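Local coordinates for uncharacterized protein 14 (Sulfolobus islandicus filamentous virus, PDB 2H36) that is of unknown function but belongs to a viral protein family related to the anti-CRISPR protein AcrID1, which may hint at a role in countering host defence, at residues Ser36-Phe42 / Ile101-Trp107. Numbering follows the deposited sequence.
Sequences SEFKIKF and IYEVQGW
The Phe38 ring lies flat over the backbone of Gly106, whose N sits 3.6 Å above the ring plane and over its centre, while at the ring's edge Phe38 CE1 meets Val104 CG1 at 3.8 Å. A chi1 of 71° places CG between the backbone N and the carbonyl carbon, folding the ring across the neighbouring strand; because Gly106 has no side chain, the ring can settle directly on the main chain. An aromatic covering a cross-strand glycine in this way fits the motif known as aromatic rescue of glycine. The Phe42 ring is used differently. Ile40 CG2 of its own strand covers one face near the rim, the carbonyl carbon of Tyr102 lies in plane at the edge, and Phe42 CE1 is 4.1 Å from Val104 CG2.

Beneath these groups, strand 37-42 and residues 101-107 of strand 98-109 run antiparallel, with 179° between the directions of these segments. Phe38 with Gly106 and Ile40 with Val104 are hydrogen-bonded pairs, each with two N-H···O bonds; Gly106 N reaches Phe38 O at 2.9 Å, so its N-H is spent on the ladder rather than on the ring above it. Ile40 N to Val104 O is almost straight, 174° at the hydrogen. Phe42 N to Tyr102 O extends the ladder.

On the other face, Glu103 extends between Lys39 and Lys41. Lys39 crosses it, with CE 3.4 Å from Glu103 OE2, but NZ stays 4.3 Å from that oxygen, beyond a salt bridge.

Leu27 and Leu30 of helix 19-30 pack on Phe38, and Leu30 also on Ile40. The chemistry therefore implies a two-sided sheet: Phe38 and Ile40 meet the helix on the apolar side, which Val104 shares, whereas Lys39, Lys41 and Glu103 lie on the opposite face, where electrostatic attraction probably supplements the backbone bonds.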
ATOM      1  N   SER A  36      17.211   0.425   4.076  1.00 23.20           N
ATOM      2  CA  SER A  36      17.223   1.742   4.727  1.00 23.22           C
ATOM      3  C   SER A  36      16.255   2.702   4.057  1.00 23.22           C
ATOM      4  O   SER A  36      15.673   3.558   4.723  1.00 23.46           O
ATOM      5  CB  SER A  36      18.621   2.341   4.781  1.00 23.02           C
ATOM      6  OG  SER A  36      19.101   2.553   3.471  1.00 23.23           O
ATOM      7  N   GLU A  37      16.041   2.506   2.750  1.00 23.18           N
ATOM      8  CA  GLU A  37      15.079   3.320   2.004  1.00 23.18           C
ATOM      9  C   GLU A  37      14.828   2.842   0.581  1.00 23.28           C
ATOM     10  O   GLU A  37      15.745   2.385  -0.112  1.00 23.42           O
ATOM     11  CB  GLU A  37      15.488   4.784   1.849  1.00 23.19           C
ATOM     12  CG  GLU A  37      16.682   5.013   0.933  1.00 23.04           C
ATOM     13  CD  GLU A  37      17.198   6.421   0.993  1.00 23.53           C
ATOM     14  OE1 GLU A  37      16.378   7.366   0.995  1.00 24.75           O
ATOM     15  OE2 GLU A  37      18.430   6.587   1.039  1.00 24.32           O
ATOM     16  N   PHE A  38      13.584   2.972   0.146  1.00 23.21           N
ATOM     17  CA  PHE A  38      13.214   2.608  -1.198  1.00 23.72           C
ATOM     18  C   PHE A  38      12.311   3.703  -1.718  1.00 24.57           C
ATOM     19  O   PHE A  38      11.716   4.441  -0.935  1.00 24.83           O
ATOM     20  CB  PHE A  38      12.454   1.271  -1.212  1.00 23.74           C
ATOM     21  CG  PHE A  38      11.076   1.358  -0.625  1.00 23.38           C
ATOM     22  CD1 PHE A  38       9.986   1.691  -1.425  1.00 23.58           C
ATOM     23  CD2 PHE A  38      10.870   1.130   0.729  1.00 23.13           C
ATOM     24  CE1 PHE A  38       8.710   1.806  -0.878  1.00 24.33           C
ATOM     25  CE2 PHE A  38       9.604   1.234   1.281  1.00 23.37           C
ATOM     26  CZ  PHE A  38       8.520   1.578   0.479  1.00 24.12           C
ATOM     27  N   LYS A  39      12.126   3.710  -3.051  1.00 25.54           N
ATOM     28  CA  LYS A  39      11.206   4.651  -3.680  1.00 26.18           C
ATOM     29  C   LYS A  39      10.691   3.969  -4.934  1.00 26.31           C
ATOM     30  O   LYS A  39      11.493   3.548  -5.771  1.00 26.71           O
ATOM     31  CB  LYS A  39      11.852   5.964  -4.097  1.00 26.42           C
ATOM     32  CG  LYS A  39      10.958   6.883  -4.904  1.00 28.58           C
ATOM     33  CD  LYS A  39      11.772   8.004  -5.541  1.00 31.98           C
ATOM     34  CE  LYS A  39      10.868   8.972  -6.293  1.00 35.00           C
ATOM     35  NZ  LYS A  39      11.640  10.026  -7.051  1.00 37.34           N
ATOM     36  N   ILE A  40       9.353   3.945  -5.093  1.00 26.09           N
ATOM     37  CA  ILE A  40       8.761   3.342  -6.292  1.00 25.75           C
ATOM     38  C   ILE A  40       7.863   4.362  -6.979  1.00 25.79           C
ATOM     39  O   ILE A  40       6.907   4.859  -6.367  1.00 25.84           O
ATOM     40  CB  ILE A  40       7.838   2.151  -6.048  1.00 25.46           C
ATOM     41  CG1 ILE A  40       8.548   1.082  -5.221  1.00 26.17           C
ATOM     42  CG2 ILE A  40       7.338   1.586  -7.369  1.00 24.59           C
ATOM     43  CD1 ILE A  40       7.581   0.006  -4.641  1.00 26.06           C
ATOM     44  N   LYS A  41       8.165   4.666  -8.240  1.00 25.83           N
ATOM     45  CA  LYS A  41       7.348   5.598  -9.031  1.00 26.21           C
ATOM     46  C   LYS A  41       6.546   4.885 -10.110  1.00 26.46           C
ATOM     47  O   LYS A  41       7.074   4.039 -10.829  1.00 26.59           O
ATOM     48  CB  LYS A  41       8.219   6.638  -9.706  1.00 26.12           C
ATOM     49  CG  LYS A  41       8.362   7.957  -8.998  1.00 26.57           C
ATOM     50  CD  LYS A  41       8.497   9.021 -10.081  1.00 28.55           C
ATOM     51  CE  LYS A  41       9.374  10.183  -9.685  1.00 29.21           C
ATOM     52  NZ  LYS A  41       9.950  10.770 -10.941  1.00 30.42           N
ATOM     53  N   PHE A  42       5.271   5.242 -10.239  1.00 26.97           N
ATOM     54  CA  PHE A  42       4.386   4.590 -11.210  1.00 27.29           C
ATOM     55  C   PHE A  42       3.974   5.460 -12.392  1.00 27.63           C
ATOM     56  O   PHE A  42       3.295   6.471 -12.210  1.00 27.65           O
ATOM     57  CB  PHE A  42       3.097   4.113 -10.532  1.00 27.05           C
ATOM     58  CG  PHE A  42       3.310   3.050  -9.486  1.00 26.80           C
ATOM     59  CD1 PHE A  42       3.403   3.390  -8.138  1.00 26.48           C
ATOM     60  CD2 PHE A  42       3.406   1.708  -9.845  1.00 26.78           C
ATOM     61  CE1 PHE A  42       3.592   2.411  -7.159  1.00 25.99           C
ATOM     62  CE2 PHE A  42       3.588   0.719  -8.877  1.00 26.96           C
ATOM     63  CZ  PHE A  42       3.684   1.075  -7.526  1.00 26.55           C
ATOM     64  N   ILE A 101      -2.402   5.305  -6.770  1.00 25.83           N
ATOM     65  CA  ILE A 101      -1.061   5.595  -6.258  1.00 25.70           C
ATOM     66  C   ILE A 101      -0.097   5.907  -7.389  1.00 26.06           C
ATOM     67  O   ILE A 101       0.110   5.089  -8.289  1.00 25.88           O
ATOM     68  CB  ILE A 101      -0.490   4.395  -5.470  1.00 25.72           C
ATOM     69  CG1 ILE A 101      -1.405   4.054  -4.292  1.00 25.41           C
ATOM     70  CG2 ILE A 101       0.953   4.675  -5.006  1.00 24.59           C
ATOM     71  CD1 ILE A 101      -1.256   2.634  -3.789  1.00 25.02           C
ATOM     72  N   TYR A 102       0.503   7.088  -7.332  1.00 26.54           N
ATOM     73  CA  TYR A 102       1.548   7.444  -8.275  1.00 27.32           C
ATOM     74  C   TYR A 102       2.947   7.205  -7.712  1.00 28.57           C
ATOM     75  O   TYR A 102       3.898   7.020  -8.473  1.00 28.88           O
ATOM     76  CB  TYR A 102       1.388   8.880  -8.730  1.00 26.47           C
ATOM     77  CG  TYR A 102       0.252   9.066  -9.697  1.00 26.28           C
ATOM     78  CD1 TYR A 102      -1.065   9.257  -9.244  1.00 25.38           C
ATOM     79  CD2 TYR A 102       0.483   9.055 -11.072  1.00 25.63           C
ATOM     80  CE1 TYR A 102      -2.119   9.428 -10.142  1.00 24.42           C
ATOM     81  CE2 TYR A 102      -0.562   9.227 -11.976  1.00 25.29           C
ATOM     82  CZ  TYR A 102      -1.858   9.415 -11.505  1.00 25.28           C
ATOM     83  OH  TYR A 102      -2.879   9.591 -12.410  1.00 25.76           O
ATOM     84  N   GLU A 103       3.069   7.167  -6.387  1.00 29.85           N
ATOM     85  CA  GLU A 103       4.379   7.048  -5.765  1.00 31.63           C
ATOM     86  C   GLU A 103       4.524   6.612  -4.301  1.00 31.55           C
ATOM     87  O   GLU A 103       3.891   7.177  -3.400  1.00 31.92           O
ATOM     88  CB  GLU A 103       5.049   8.432  -5.714  1.00 31.25           C
ATOM     89  CG  GLU A 103       6.481   8.412  -5.202  1.00 33.34           C
ATOM     90  CD  GLU A 103       7.207   9.742  -5.393  1.00 34.15           C
ATOM     91  OE1 GLU A 103       6.916  10.476  -6.375  1.00 37.02           O
ATOM     92  OE2 GLU A 103       8.099  10.039  -4.559  1.00 37.98           O
ATOM     93  N   VAL A 104       5.343   5.589  -4.079  1.00 31.67           N
ATOM     94  CA  VAL A 104       5.560   5.103  -2.723  1.00 32.01           C
ATOM     95  C   VAL A 104       7.024   5.290  -2.352  1.00 32.31           C
ATOM     96  O   VAL A 104       7.933   5.065  -3.165  1.00 33.00           O
ATOM     97  CB  VAL A 104       5.205   3.609  -2.523  1.00 32.18           C
ATOM     98  CG1 VAL A 104       5.180   3.273  -1.022  1.00 32.17           C
ATOM     99  CG2 VAL A 104       3.873   3.260  -3.160  1.00 31.73           C
ATOM    100  N   GLN A 105       7.242   5.682  -1.105  1.00 31.74           N
ATOM    101  CA  GLN A 105       8.551   5.985  -0.619  1.00 30.99           C
ATOM    102  C   GLN A 105       8.628   5.469   0.798  1.00 30.66           C
ATOM    103  O   GLN A 105       7.638   5.522   1.538  1.00 30.71           O
ATOM    104  CB  GLN A 105       8.689   7.482  -0.616  1.00 31.14           C
ATOM    105  CG  GLN A 105      10.083   7.999  -0.627  1.00 32.34           C
ATOM    106  CD  GLN A 105      10.101   9.396  -1.164  1.00 34.38           C
ATOM    107  OE1 GLN A 105       9.115  10.136  -1.026  1.00 34.66           O
ATOM    108  NE2 GLN A 105      11.204   9.773  -1.800  1.00 35.75           N
ATOM    109  N   GLY A 106       9.794   4.956   1.175  1.00 30.07           N
ATOM    110  CA  GLY A 106      10.026   4.498   2.534  1.00 29.59           C
ATOM    111  C   GLY A 106      11.373   4.959   3.039  1.00 29.50           C
ATOM    112  O   GLY A 106      12.322   5.097   2.264  1.00 29.97           O
ATOM    113  N   TRP A 107      11.458   5.216   4.339  1.00 29.14           N
ATOM    114  CA  TRP A 107      12.731   5.566   4.981  1.00 28.56           C
ATOM    115  C   TRP A 107      12.596   5.498   6.507  1.00 28.59           C
ATOM    116  O   TRP A 107      11.478   5.396   7.034  1.00 28.35           O
ATOM    117  CB  TRP A 107      13.264   6.936   4.496  1.00 27.99           C
ATOM    118  CG  TRP A 107      12.443   8.126   4.907  1.00 27.64           C
ATOM    119  CD1 TRP A 107      12.703   8.980   5.935  1.00 26.85           C
ATOM    120  CD2 TRP A 107      11.226   8.596   4.294  1.00 28.70           C
ATOM    121  NE1 TRP A 107      11.730   9.947   6.013  1.00 26.71           N
ATOM    122  CE2 TRP A 107      10.813   9.741   5.017  1.00 27.82           C
ATOM    123  CE3 TRP A 107      10.436   8.151   3.213  1.00 28.06           C
ATOM    124  CZ2 TRP A 107       9.642  10.447   4.702  1.00 27.71           C
ATOM    125  CZ3 TRP A 107       9.277   8.855   2.897  1.00 27.17           C
ATOM    126  CH2 TRP A 107       8.892   9.992   3.641  1.00 27.53           C
TER